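Local coordinates for protein putative ribose operon repressor (PDB 3EGC) that probably binds regulatory DNA and represses transcription as a member of the LacI family, whose sugar-binding domain resembles periplasmic binding proteins, at residues Ser8-Gly12 against Gly38-Leu42; Leu13-Asp17 against Leu70-Glu74; Glu25-Val30 against Thr241-Gln246; Ile128-Val132 against Leu144-Arg148; Leu210-Pro214 against Leu230-Leu234. All coordinates share one frame; numbering follows the deposited sequence.

Overall arrangement
From the N terminus, interaction 1 closes the first loop by pairing strands 10-15 and 40-45, which helix 21-36 connects. Interaction 2 starts on the same first strand, closes against the loop after strand 67-70, and crosses interaction 1 along the chain; the two touch where Leu42 meets Leu13. Interaction 3 crosses both: it brings helix 241-257 back onto helix 21-36, and its Ala27 packs on Leu13. Within the long span that it closes lie interactions 4 and 5, one after the other, their centres 19 Å apart. Interactions 1 to 3 thus hold the first lobe together with its late-returning helix, while 4 and 5 lie in the second lobe.

Interaction 1. Residues Ser8-Gly12 against Gly38-Leu42; sequences SNVVG and GYSVL
Asn9 and Tyr39 meet beside the first strand pair of the Rossmann-like lobe, the parallel pairing within the beta-alpha-beta unit of strand 10-15, helix 21-36 and strand 40-45. The two side chains run at about a right angle. Asn9 ND2 sits over the centre of one face of the Tyr39 ring, 3.5 Å above its plane, and the amide is inclined 62° to the ring. Tyr39 CG is anti to its carbonyl carbon (chi1 -71°), the ring turns one face to Asn9, and its OH hydrogen-bonds Glu257. Val11 CG2 approaches the same ring obliquely, 3.9 Å from Tyr39 CD2. Val11 also packs on Met249, Leu252 and Ile256 of helix 241-257, and Tyr39 too reaches Ile256. On the other face of the sheet Val10 CG1 lies 3.9 Å from Leu42 CG. Strand 40-45 is outermost within the chain, but Val41 forms backbone hydrogen bonds to the second subunit and Leu42 packs on Leu42 of that subunit, placing this edge at the dimer interface. Two backbone bonds, Val11 N to Ser40 O and Leu42 N to Val11 O, set the register. A third, Ser40 N to Asn9 O, is 2.8 Å long and nearly straight.

Interaction 2. Residues Leu13-Asp17 against Leu70-Glu74; sequences LIVSD and LAPSE
Ile14 and Leu70 form a parallel bridge, CA to CA 4.9 Å, near the C-terminal ends of two neighbouring strands in the Rossmann-like lobe, and Ala71 N closes it with a hydrogen bond to Ile14 O of 2.9 Å and 162° at the hydrogen. Leu70 CA also makes a CA-H...O contact to that carbonyl. The apolar part lies on the face turned to helix 50-62: with Leu70 CG anti to the backbone N (chi1 170°), CD1 reaches Ile14 CG2 at 3.6 Å, and Ala56, Val57 and Phe60 of that helix pack on Ile14. Ala71 CB points toward the 13-17 segment, 3.9 Å from Val15 CA, and also touches Phe23 of helix 21-36. Beyond the bridge the chains become loops at the sheet end which, in this family, borders the ligand cleft; Glu74 hydrogen-bonds Ser134, which follows strand 128-131 of the second lobe, so this bond runs between the lobes. Ser73 OG is held by Thr46 OG1 and rests 3.6 Å from Ser16 CB.

Interaction 3. Residues Glu25-Val30 against Thr241-Gln246; sequences EVASGV and TRRIGQ
Glu25 OE1 receives the hydroxyl of Thr241 and also faces the charge of Arg242. The Thr241 OG1 to Glu25 OE1 hydrogen bond is modelled at 2.4 Å, a doubtfully short length. Glu25 CG, anti to the carbonyl carbon, starts an extended chain that carries OE1 there. The salt bridge to Arg242 NH2 is long at 4.0 Å: OE1 lies over one face of the guanidinium, the two planes stack 24° apart, and no N-H points at the oxygen, so charge alone probably attracts. The stronger partner of Arg242 is Glu19 of the second subunit, in a salt bridge to NH1; that Glu19 also hydrogen-bonds Ser28 OG. Next to these groups the helices touch backbone to backbone, because Gly29 and Gly245 face each other. Their segment axes pass 6.3 Å apart at 44°. CA-H...O contacts run in both directions: Gly245 CA to Val26 O (3.3 Å) and Gly29 CA to Arg242 O (3.4 Å, 157° at the hydrogen). Val30 CG2 rests on Gly245 O at 3.4 Å. Such close approach through paired glycines is characteristic of tight helix-helix packing, here between two helices covering the same side of the first lobe's Rossmann-like sheet.

Interaction 4. Residues Ile128-Val132 against Leu144-Arg148; sequences IGAIV and LKGFR
Ala130 and Phe147 join strand 128-131 to helix 138-153 within the second lobe's beta-alpha-beta unit, which continues into strand 163-164. The short segments run nearly antiparallel, 174° between their directions and 9.5 Å between axes, the layer spacing expected of a helix lying on a sheet. Ala130 CB stands over the centre of the Phe147 ring, 4.1 Å from the centroid and only 8° off the normal: a CH-pi contact on the face. A chi1 of 163° turns the Phe147 ring away from its backbone N and leads it off the helix to the strand. At the ring's edge, close to its plane, Ile128 O comes within 3.2 Å of Phe147 CZ, while Ile128 CG2 touches CE1 at 3.6 Å. One turn earlier on the helix Leu144 inserts a single methyl: its CD1 is 3.8 Å from Ala130 CB and 3.8 Å from Val132 CG1, and the Val132 and Leu144 side chains cross at about a right angle. Ile163 of the adjoining strand, Val158 of a loop and Val117 of helix 109-122 also touch Phe147. No hydrogen bond spans the two segments; the contact is apolar, as in the helix-on-sheet core of a right-handed beta-alpha-beta crossover.

Interaction 5. Residues Leu210-Pro214 against Leu230-Leu234; sequences LRYGP and LDPPL
Tyr212 and Leu230 form the apolar centre, Tyr212 CE1 to Leu230 CB 3.8 Å, of a loop-to-loop contact at the far end of the second Rossmann-like lobe, between the loops that precede and follow strand 217-221. Tyr212 carries nearly the whole contact. Its CG sits beside the carbonyl carbon (chi1 166°), and the ring extends from the first loop into the bend of the second. Pro232 CD lies 3.7 Å from the same Tyr212 CE1, and at the other ortho carbon of the hydroxyl, Tyr212 CE2 meets Leu234 CD1 at 4.0 Å, where the two side chains run obliquely to each other. Inward, Met202 and Leu205 of helix 195-208 and Ile218 of strand 217-221 also pack on the ring, tying this outer contact to the lobe's core.

Gly213 passes its CA 4.1 Å from Pro232 CD. The bend is a cis-proline turn: the Asp231-Pro232 peptide is cis, and Leu230 CA and Pro233 CA are 4.7 Å apart, which with the backbone angles fits a type VIb turn. The turn brings a carbonyl to the edge of the ring. Pro232 O lies near the ring plane and accepts a hydrogen bond from Tyr212 OH at 2.7 Å, the hydroxyl oxygen standing 47° out of the carbonyl plane.

Interaction 1. Residues Ser8-Gly12 against Gly38-Leu42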
loop_
_atom_site.group_PDB
_atom_site.type_symbol
_atom_site.label_atom_id
_atom_site.label_comp_id
_atom_site.label_asym_id
_atom_site.label_seq_id
_atom_site.Cartn_x
_atom_site.Cartn_y
_atom_site.Cartn_z
ATOM N N SER A 8 13.248 5.879 26.597
ATOM C CA SER A 8 12.078 6.661 26.133
ATOM C C SER A 8 10.898 5.811 25.595
ATOM O O SER A 8 9.767 6.247 25.585
ATOM C CB SER A 8 12.502 7.706 25.099
ATOM O OG SER A 8 12.589 7.138 23.826
ATOM N N ASN A 9 11.162 4.589 25.165
ATOM C CA ASN A 9 10.105 3.753 24.553
ATOM C C ASN A 9 9.522 4.284 23.240
ATOM O O ASN A 9 8.343 4.036 22.929
ATOM C CB ASN A 9 8.973 3.457 25.525
ATOM C CG ASN A 9 9.319 2.366 26.505
ATOM O OD1 ASN A 9 9.535 2.639 27.670
ATOM N ND2 ASN A 9 9.382 1.108 26.027
ATOM N N VAL A 10 10.377 4.958 22.469
ATOM C CA VAL A 10 10.012 5.497 21.175
ATOM C C VAL A 10 11.072 5.012 20.221
ATOM O O VAL A 10 12.255 5.092 20.464
ATOM C CB VAL A 10 10.010 7.043 21.128
ATOM C CG1 VAL A 10 9.619 7.529 19.673
ATOM C CG2 VAL A 10 9.074 7.639 22.207
ATOM N N VAL A 11 10.645 4.512 19.086
ATOM C CA VAL A 11 11.609 4.067 18.113
ATOM C C VAL A 11 11.295 4.826 16.832
ATOM O O VAL A 11 10.160 5.146 16.600
ATOM C CB VAL A 11 11.445 2.549 17.971
ATOM C CG1 VAL A 11 11.742 2.073 16.590
ATOM C CG2 VAL A 11 12.234 1.853 19.015
ATOM N N GLY A 12 12.290 5.063 16.003
ATOM C CA GLY A 12 12.111 5.825 14.768
ATOM C C GLY A 12 11.982 4.852 13.606
ATOM O O GLY A 12 12.804 3.949 13.512
ATOM N N GLY A 38 5.101 -2.336 24.135
ATOM C CA GLY A 38 4.963 -1.024 24.783
ATOM C C GLY A 38 5.887 0.060 24.246
ATOM O O GLY A 38 6.178 1.050 24.966
ATOM N N TYR A 39 6.367 -0.094 23.004
ATOM C CA TYR A 39 6.999 1.019 22.297
ATOM C C TYR A 39 6.072 1.768 21.349
ATOM O O TYR A 39 5.242 1.153 20.708
ATOM C CB TYR A 39 8.201 0.538 21.440
ATOM C CG TYR A 39 9.386 0.112 22.247
ATOM C CD1 TYR A 39 9.347 -1.084 22.967
ATOM C CD2 TYR A 39 10.511 0.897 22.334
ATOM C CE1 TYR A 39 10.420 -1.492 23.747
ATOM C CE2 TYR A 39 11.622 0.480 23.105
ATOM C CZ TYR A 39 11.567 -0.717 23.807
ATOM O OH TYR A 39 12.630 -1.154 24.555
ATOM N N SER A 40 6.340 3.066 21.200
ATOM C CA SER A 40 5.705 3.897 20.230
ATOM C C SER A 40 6.589 4.043 18.968
ATOM O O SER A 40 7.807 3.907 19.038
ATOM C CB SER A 40 5.448 5.293 20.850
ATOM O OG SER A 40 4.391 5.224 21.794
ATOM N N VAL A 41 5.945 4.371 17.846
ATOM C CA VAL A 41 6.614 4.517 16.581
ATOM C C VAL A 41 6.445 5.840 15.874
ATOM O O VAL A 41 5.339 6.189 15.418
ATOM C CB VAL A 41 6.190 3.396 15.595
ATOM C CG1 VAL A 41 6.955 3.572 14.228
ATOM C CG2 VAL A 41 6.474 1.993 16.258
ATOM N N LEU A 42 7.548 6.565 15.753
ATOM C CA LEU A 42 7.542 7.806 14.999
ATOM C C LEU A 42 7.814 7.470 13.509
ATOM O O LEU A 42 8.724 6.664 13.177
ATOM C CB LEU A 42 8.655 8.720 15.519
ATOM C CG LEU A 42 8.505 9.691 16.683
ATOM C CD1 LEU A 42 9.891 10.510 16.925
ATOM C CD2 LEU A 42 7.272 10.583 16.537
#

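Interaction 2. Residues Leu13-Asp17 against Leu70-Glu74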
loop_
_atom_site.group_PDB
_atom_site.type_symbol
_atom_site.label_atom_id
_atom_site.label_comp_id
_atom_site.label_asym_id
_atom_site.label_seq_id
_atom_site.Cartn_x
_atom_site.Cartn_y
_atom_site.Cartn_z
ATOM N N LEU A 13 10.929 4.969 12.786
ATOM C CA LEU A 13 10.798 4.150 11.586
ATOM C C LEU A 13 10.912 5.061 10.380
ATOM O O LEU A 13 10.172 6.047 10.253
ATOM C CB LEU A 13 9.490 3.388 11.527
ATOM C CG LEU A 13 9.148 2.697 10.206
ATOM C CD1 LEU A 13 10.194 1.616 9.799
ATOM C CD2 LEU A 13 7.738 2.070 10.203
ATOM N N ILE A 14 11.918 4.816 9.583
ATOM C CA ILE A 14 12.182 5.664 8.445
ATOM C C ILE A 14 12.097 4.779 7.241
ATOM O O ILE A 14 12.784 3.818 7.152
ATOM C CB ILE A 14 13.581 6.353 8.526
ATOM C CG1 ILE A 14 13.608 7.319 9.718
ATOM C CG2 ILE A 14 13.927 7.063 7.165
ATOM C CD1 ILE A 14 14.992 7.999 10.018
ATOM N N VAL A 15 11.220 5.114 6.329
ATOM C CA VAL A 15 10.913 4.258 5.235
ATOM C C VAL A 15 11.149 4.997 3.915
ATOM O O VAL A 15 10.754 6.147 3.773
ATOM C CB VAL A 15 9.448 3.787 5.423
ATOM C CG1 VAL A 15 8.703 3.635 4.129
ATOM C CG2 VAL A 15 9.423 2.508 6.283
ATOM N N SER A 16 11.722 4.317 2.921
ATOM C CA SER A 16 11.998 4.937 1.650
ATOM C C SER A 16 10.737 5.228 0.775
ATOM O O SER A 16 10.750 6.191 -0.069
ATOM C CB SER A 16 12.977 4.095 0.889
ATOM O OG SER A 16 12.598 2.713 0.918
ATOM N N ASP A 17 9.661 4.447 0.958
ATOM C CA ASP A 17 8.442 4.758 0.244
ATOM C C ASP A 17 7.151 4.164 0.844
ATOM O O ASP A 17 6.720 3.102 0.428
ATOM C CB ASP A 17 8.571 4.381 -1.242
ATOM C CG ASP A 17 7.383 4.798 -2.037
ATOM O OD1 ASP A 17 6.472 5.478 -1.482
ATOM O OD2 ASP A 17 7.321 4.428 -3.224
ATOM N N LEU A 70 15.368 1.325 9.650
ATOM C CA LEU A 70 15.605 2.146 8.484
ATOM C C LEU A 70 15.455 1.335 7.187
ATOM O O LEU A 70 16.179 0.383 6.953
ATOM C CB LEU A 70 17.028 2.780 8.596
ATOM C CG LEU A 70 17.516 3.477 7.329
ATOM C CD1 LEU A 70 16.586 4.634 6.911
ATOM C CD2 LEU A 70 19.005 4.003 7.398
ATOM N N ALA A 71 14.500 1.680 6.371
ATOM C CA ALA A 71 14.488 1.189 4.989
ATOM C C ALA A 71 15.272 2.189 4.115
ATOM O O ALA A 71 14.751 3.240 3.714
ATOM C CB ALA A 71 13.057 1.043 4.465
ATOM N N PRO A 72 16.515 1.866 3.828
ATOM C CA PRO A 72 17.394 2.817 3.230
ATOM C C PRO A 72 17.027 3.276 1.814
ATOM O O PRO A 72 16.566 2.495 0.968
ATOM C CB PRO A 72 18.763 2.094 3.231
ATOM C CG PRO A 72 18.601 0.927 4.163
ATOM C CD PRO A 72 17.176 0.588 4.097
ATOM N N SER A 73 17.257 4.547 1.577
ATOM C CA SER A 73 17.063 5.108 0.272
ATOM C C SER A 73 18.404 4.927 -0.401
ATOM O O SER A 73 19.428 4.754 0.284
ATOM C CB SER A 73 16.755 6.593 0.418
ATOM O OG SER A 73 15.413 6.777 0.853
ATOM N N GLU A 74 18.407 4.912 -1.722
ATOM C CA GLU A 74 19.632 4.685 -2.472
ATOM C C GLU A 74 20.507 5.898 -2.284
ATOM O O GLU A 74 20.079 7.013 -2.566
ATOM C CB GLU A 74 19.346 4.520 -3.967
ATOM C CG GLU A 74 20.572 4.145 -4.787
ATOM C CD GLU A 74 20.265 3.934 -6.252
ATOM O OE1 GLU A 74 19.204 4.376 -6.722
ATOM O OE2 GLU A 74 21.107 3.350 -6.957
#

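Interaction 3. Residues Glu25-Val30 against Thr241-Gln246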
loop_
_atom_site.group_PDB
_atom_site.type_symbol
_atom_site.label_atom_id
_atom_site.label_comp_id
_atom_site.label_asym_id
_atom_site.label_seq_id
_atom_site.Cartn_x
_atom_site.Cartn_y
_atom_site.Cartn_z
ATOM N N GLU A 25 3.283 -2.684 4.521
ATOM C CA GLU A 25 3.163 -3.972 5.234
ATOM C C GLU A 25 4.364 -4.223 6.208
ATOM O O GLU A 25 4.181 -4.825 7.246
ATOM C CB GLU A 25 3.050 -5.126 4.245
ATOM C CG GLU A 25 1.767 -5.175 3.390
ATOM C CD GLU A 25 1.826 -6.335 2.363
ATOM O OE1 GLU A 25 2.815 -7.116 2.300
ATOM O OE2 GLU A 25 0.867 -6.546 1.630
ATOM N N VAL A 26 5.570 -3.760 5.862
ATOM C CA VAL A 26 6.713 -3.834 6.815
ATOM C C VAL A 26 6.453 -2.934 8.049
ATOM O O VAL A 26 6.721 -3.320 9.190
ATOM C CB VAL A 26 8.059 -3.347 6.171
ATOM C CG1 VAL A 26 9.122 -3.126 7.254
ATOM C CG2 VAL A 26 8.574 -4.384 5.046
ATOM N N ALA A 27 5.922 -1.724 7.783
ATOM C CA ALA A 27 5.597 -0.780 8.827
ATOM C C ALA A 27 4.547 -1.371 9.797
ATOM O O ALA A 27 4.657 -1.175 11.038
ATOM C CB ALA A 27 5.044 0.524 8.203
ATOM N N SER A 28 3.536 -2.020 9.212
ATOM C CA SER A 28 2.487 -2.753 9.960
ATOM C C SER A 28 3.135 -3.786 10.933
ATOM O O SER A 28 2.849 -3.783 12.105
ATOM C CB SER A 28 1.568 -3.481 8.959
ATOM O OG SER A 28 0.674 -4.236 9.643
ATOM N N GLY A 29 4.041 -4.615 10.435
ATOM C CA GLY A 29 4.768 -5.593 11.287
ATOM C C GLY A 29 5.594 -4.937 12.399
ATOM O O GLY A 29 5.619 -5.436 13.587
ATOM N N VAL A 30 6.284 -3.840 12.039
ATOM C CA VAL A 30 7.048 -3.067 13.013
ATOM C C VAL A 30 6.123 -2.470 14.150
ATOM O O VAL A 30 6.413 -2.590 15.336
ATOM C CB VAL A 30 7.715 -1.856 12.356
ATOM C CG1 VAL A 30 8.194 -0.926 13.425
ATOM C CG2 VAL A 30 8.800 -2.248 11.406
ATOM N N THR A 241 6.664 -9.800 4.224
ATOM C CA THR A 241 6.751 -8.358 4.578
ATOM C C THR A 241 6.472 -8.027 6.008
ATOM O O THR A 241 7.235 -7.305 6.635
ATOM C CB THR A 241 5.779 -7.508 3.734
ATOM O OG1 THR A 241 4.430 -8.059 3.833
ATOM C CG2 THR A 241 6.186 -7.523 2.317
ATOM N N ARG A 242 5.384 -8.551 6.536
ATOM C CA ARG A 242 5.071 -8.351 7.943
ATOM C C ARG A 242 6.119 -8.880 8.913
ATOM O O ARG A 242 6.474 -8.211 9.867
ATOM C CB ARG A 242 3.658 -8.921 8.260
ATOM C CG ARG A 242 2.571 -7.869 7.999
ATOM C CD ARG A 242 1.169 -8.520 7.725
ATOM N NE ARG A 242 1.164 -9.231 6.449
ATOM C CZ ARG A 242 0.369 -8.957 5.409
ATOM N NH1 ARG A 242 -0.557 -8.001 5.488
ATOM N NH2 ARG A 242 0.488 -9.688 4.288
ATOM N N ARG A 243 6.591 -10.094 8.670
ATOM C CA ARG A 243 7.632 -10.723 9.460
ATOM C C ARG A 243 8.939 -9.956 9.378
ATOM O O ARG A 243 9.659 -9.901 10.320
ATOM C CB ARG A 243 7.831 -12.186 9.016
ATOM C CG ARG A 243 8.814 -13.010 9.877
ATOM C CD ARG A 243 8.156 -13.492 11.138
ATOM N NE ARG A 243 9.125 -14.077 12.062
ATOM C CZ ARG A 243 9.276 -15.389 12.278
ATOM N NH1 ARG A 243 8.501 -16.270 11.636
ATOM N NH2 ARG A 243 10.197 -15.809 13.141
ATOM N N ILE A 244 9.241 -9.355 8.238
ATOM C CA ILE A 244 10.412 -8.498 8.142
ATOM C C ILE A 244 10.308 -7.335 9.132
ATOM O O ILE A 244 11.241 -7.064 9.893
ATOM C CB ILE A 244 10.605 -7.952 6.655
ATOM C CG1 ILE A 244 10.931 -9.126 5.719
ATOM C CG2 ILE A 244 11.664 -6.845 6.641
ATOM C CD1 ILE A 244 10.882 -8.787 4.167
ATOM N N GLY A 245 9.173 -6.649 9.135
ATOM C CA GLY A 245 8.945 -5.576 10.133
ATOM C C GLY A 245 8.975 -6.032 11.606
ATOM O O GLY A 245 9.601 -5.384 12.462
ATOM N N GLN A 246 8.247 -7.106 11.924
ATOM C CA GLN A 246 8.223 -7.696 13.296
ATOM C C GLN A 246 9.620 -8.063 13.853
ATOM O O GLN A 246 9.974 -7.662 14.988
ATOM C CB GLN A 246 7.278 -8.923 13.303
ATOM C CG GLN A 246 7.282 -9.763 14.559
ATOM C CD GLN A 246 6.352 -11.027 14.466
ATOM O OE1 GLN A 246 6.734 -12.041 13.922
ATOM N NE2 GLN A 246 5.131 -10.928 14.990
#

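Interaction 4. Residues Ile128-Val132 against Leu144-Arg148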
loop_
_atom_site.group_PDB
_atom_site.type_symbol
_atom_site.label_atom_id
_atom_site.label_comp_id
_atom_site.label_asym_id
_atom_site.label_seq_id
_atom_site.Cartn_x
_atom_site.Cartn_y
_atom_site.Cartn_z
ATOM N N ILE A 128 15.156 -15.716 -21.912
ATOM C CA ILE A 128 14.622 -15.157 -20.708
ATOM C C ILE A 128 15.363 -13.901 -20.263
ATOM O O ILE A 128 16.574 -13.910 -20.178
ATOM C CB ILE A 128 14.593 -16.208 -19.574
ATOM C CG1 ILE A 128 13.747 -17.406 -20.018
ATOM C CG2 ILE A 128 14.057 -15.588 -18.305
ATOM C CD1 ILE A 128 13.722 -18.528 -19.014
ATOM N N GLY A 129 14.626 -12.840 -19.959
ATOM C CA GLY A 129 15.246 -11.620 -19.506
ATOM C C GLY A 129 14.840 -11.223 -18.074
ATOM O O GLY A 129 14.023 -11.882 -17.424
ATOM N N ALA A 130 15.413 -10.139 -17.608
ATOM C CA ALA A 130 15.169 -9.655 -16.287
ATOM C C ALA A 130 15.110 -8.102 -16.281
ATOM O O ALA A 130 15.967 -7.459 -16.809
ATOM C CB ALA A 130 16.297 -10.150 -15.326
ATOM N N ILE A 131 14.065 -7.550 -15.701
ATOM C CA ILE A 131 13.957 -6.116 -15.500
ATOM C C ILE A 131 14.008 -5.924 -13.996
ATOM O O ILE A 131 13.161 -6.424 -13.268
ATOM C CB ILE A 131 12.627 -5.544 -16.031
ATOM C CG1 ILE A 131 12.233 -6.201 -17.366
ATOM C CG2 ILE A 131 12.687 -4.018 -16.089
ATOM C CD1 ILE A 131 13.141 -5.802 -18.498
ATOM N N VAL A 132 15.057 -5.258 -13.543
ATOM C CA VAL A 132 15.230 -4.938 -12.167
ATOM C C VAL A 132 15.169 -3.437 -11.967
ATOM O O VAL A 132 15.126 -2.669 -12.929
ATOM C CB VAL A 132 16.541 -5.490 -11.609
ATOM C CG1 VAL A 132 16.601 -7.024 -11.750
ATOM C CG2 VAL A 132 17.710 -4.846 -12.300
ATOM N N LEU A 144 19.105 -10.257 -9.646
ATOM C CA LEU A 144 19.807 -10.514 -10.914
ATOM C C LEU A 144 20.730 -11.738 -10.839
ATOM O O LEU A 144 20.726 -12.600 -11.729
ATOM C CB LEU A 144 20.580 -9.294 -11.365
ATOM C CG LEU A 144 20.731 -9.077 -12.855
ATOM C CD1 LEU A 144 19.350 -8.894 -13.506
ATOM C CD2 LEU A 144 21.696 -7.868 -13.180
ATOM N N LYS A 145 21.489 -11.830 -9.752
ATOM C CA LYS A 145 22.325 -13.005 -9.463
ATOM C C LYS A 145 21.571 -14.365 -9.477
ATOM O O LYS A 145 22.094 -15.373 -9.994
ATOM C CB LYS A 145 23.014 -12.823 -8.116
ATOM C CG LYS A 145 23.799 -14.000 -7.632
ATOM C CD LYS A 145 24.593 -13.653 -6.362
ATOM C CE LYS A 145 25.345 -14.898 -5.860
ATOM N NZ LYS A 145 26.072 -14.707 -4.566
ATOM N N GLY A 146 20.357 -14.374 -8.908
ATOM C CA GLY A 146 19.521 -15.568 -8.892
ATOM C C GLY A 146 19.095 -15.958 -10.290
ATOM O O GLY A 146 19.095 -17.134 -10.658
ATOM N N PHE A 147 18.785 -14.945 -11.083
ATOM C CA PHE A 147 18.479 -15.138 -12.469
ATOM C C PHE A 147 19.645 -15.805 -13.215
ATOM O O PHE A 147 19.476 -16.840 -13.869
ATOM C CB PHE A 147 18.068 -13.836 -13.083
ATOM C CG PHE A 147 18.115 -13.825 -14.587
ATOM C CD1 PHE A 147 17.075 -14.401 -15.325
ATOM C CD2 PHE A 147 19.177 -13.230 -15.261
ATOM C CE1 PHE A 147 17.056 -14.368 -16.670
ATOM C CE2 PHE A 147 19.187 -13.212 -16.646
ATOM C CZ PHE A 147 18.102 -13.765 -17.358
ATOM N N ARG A 148 20.836 -15.276 -13.035
ATOM C CA ARG A 148 21.995 -15.772 -13.772
ATOM C C ARG A 148 22.332 -17.190 -13.346
ATOM O O ARG A 148 22.783 -18.010 -14.180
ATOM C CB ARG A 148 23.218 -14.879 -13.595
ATOM C CG ARG A 148 23.124 -13.500 -14.248
ATOM C CD ARG A 148 24.523 -12.808 -14.149
ATOM N NE ARG A 148 24.489 -11.401 -14.557
ATOM C CZ ARG A 148 24.639 -10.984 -15.812
ATOM N NH1 ARG A 148 24.820 -11.877 -16.810
ATOM N NH2 ARG A 148 24.569 -9.683 -16.065
#

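Interaction 5. Residues Leu210-Pro214 against Leu230-Leu234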
loop_
_atom_site.group_PDB
_atom_site.type_symbol
_atom_site.label_atom_id
_atom_site.label_comp_id
_atom_site.label_asym_id
_atom_site.label_seq_id
_atom_site.Cartn_x
_atom_site.Cartn_y
_atom_site.Cartn_z
ATOM N N LEU A 210 2.303 -6.059 -27.446
ATOM C CA LEU A 210 2.583 -7.459 -27.148
ATOM C C LEU A 210 1.585 -8.046 -26.173
ATOM O O LEU A 210 0.935 -7.336 -25.459
ATOM C CB LEU A 210 4.017 -7.661 -26.670
ATOM C CG LEU A 210 5.151 -7.206 -27.614
ATOM C CD1 LEU A 210 6.528 -7.397 -26.986
ATOM C CD2 LEU A 210 5.063 -7.999 -28.899
ATOM N N ARG A 211 1.444 -9.357 -26.157
ATOM C CA ARG A 211 0.436 -9.969 -25.318
ATOM C C ARG A 211 1.040 -10.704 -24.135
ATOM O O ARG A 211 1.831 -11.660 -24.304
ATOM C CB ARG A 211 -0.462 -10.898 -26.125
ATOM C CG ARG A 211 -1.289 -10.174 -27.199
ATOM C CD ARG A 211 -1.676 -11.184 -28.283
ATOM N NE ARG A 211 -0.512 -11.894 -28.830
ATOM C CZ ARG A 211 -0.604 -13.006 -29.558
ATOM N NH1 ARG A 211 -1.789 -13.508 -29.832
ATOM N NH2 ARG A 211 0.484 -13.642 -29.993
ATOM N N TYR A 212 0.692 -10.213 -22.941
ATOM C CA TYR A 212 1.038 -10.915 -21.745
ATOM C C TYR A 212 0.518 -12.320 -21.968
ATOM O O TYR A 212 -0.626 -12.487 -22.358
ATOM C CB TYR A 212 0.384 -10.301 -20.511
ATOM C CG TYR A 212 0.482 -11.232 -19.343
ATOM C CD1 TYR A 212 -0.583 -12.060 -18.981
ATOM C CD2 TYR A 212 1.660 -11.338 -18.626
ATOM C CE1 TYR A 212 -0.490 -12.947 -17.929
ATOM C CE2 TYR A 212 1.761 -12.212 -17.544
ATOM C CZ TYR A 212 0.699 -13.024 -17.205
ATOM O OH TYR A 212 0.846 -13.888 -16.134
ATOM N N GLY A 213 1.359 -13.322 -21.735
ATOM C CA GLY A 213 0.970 -14.678 -21.993
ATOM C C GLY A 213 1.666 -15.260 -23.206
ATOM O O GLY A 213 2.821 -15.596 -23.143
ATOM N N PRO A 214 0.957 -15.360 -24.335
ATOM C CA PRO A 214 1.484 -15.923 -25.592
ATOM C C PRO A 214 2.772 -15.246 -26.125
ATOM O O PRO A 214 3.651 -15.921 -26.647
ATOM C CB PRO A 214 0.336 -15.697 -26.584
ATOM C CG PRO A 214 -0.881 -15.358 -25.747
ATOM C CD PRO A 214 -0.365 -14.714 -24.520
ATOM N N LEU A 230 -4.865 -12.304 -13.787
ATOM C CA LEU A 230 -4.345 -12.350 -15.150
ATOM C C LEU A 230 -4.445 -13.765 -15.718
ATOM O O LEU A 230 -4.484 -14.758 -14.981
ATOM C CB LEU A 230 -2.893 -11.896 -15.170
ATOM C CG LEU A 230 -2.490 -10.454 -15.515
ATOM C CD1 LEU A 230 -3.657 -9.456 -15.541
ATOM C CD2 LEU A 230 -1.379 -9.978 -14.581
ATOM N N ASP A 231 -4.463 -13.857 -17.037
ATOM C CA ASP A 231 -4.509 -15.152 -17.682
ATOM C C ASP A 231 -3.284 -15.326 -18.572
ATOM O O ASP A 231 -3.205 -14.701 -19.642
ATOM C CB ASP A 231 -5.784 -15.255 -18.536
ATOM C CG ASP A 231 -5.830 -16.554 -19.327
ATOM O OD1 ASP A 231 -5.784 -16.467 -20.594
ATOM O OD2 ASP A 231 -5.829 -17.644 -18.687
ATOM N N PRO A 232 -2.325 -16.167 -18.145
ATOM C CA PRO A 232 -2.403 -16.950 -16.932
ATOM C C PRO A 232 -2.106 -16.096 -15.699
ATOM O O PRO A 232 -1.681 -14.928 -15.832
ATOM C CB PRO A 232 -1.293 -17.979 -17.138
ATOM C CG PRO A 232 -0.305 -17.265 -17.936
ATOM C CD PRO A 232 -1.078 -16.465 -18.890
ATOM N N PRO A 233 -2.372 -16.647 -14.502
ATOM C CA PRO A 233 -1.958 -15.951 -13.274
ATOM C C PRO A 233 -0.465 -15.718 -13.234
ATOM O O PRO A 233 0.341 -16.592 -13.614
ATOM C CB PRO A 233 -2.395 -16.905 -12.169
ATOM C CG PRO A 233 -3.625 -17.610 -12.762
ATOM C CD PRO A 233 -3.281 -17.777 -14.231
ATOM N N LEU A 234 -0.079 -14.566 -12.723
ATOM C CA LEU A 234 1.313 -14.209 -12.721
ATOM C C LEU A 234 2.027 -14.822 -11.514
ATOM O O LEU A 234 1.753 -14.447 -10.371
ATOM C CB LEU A 234 1.429 -12.698 -12.729
ATOM C CG LEU A 234 2.682 -12.125 -13.386
ATOM C CD1 LEU A 234 2.288 -10.766 -13.863
ATOM C CD2 LEU A 234 3.813 -12.068 -12.378
#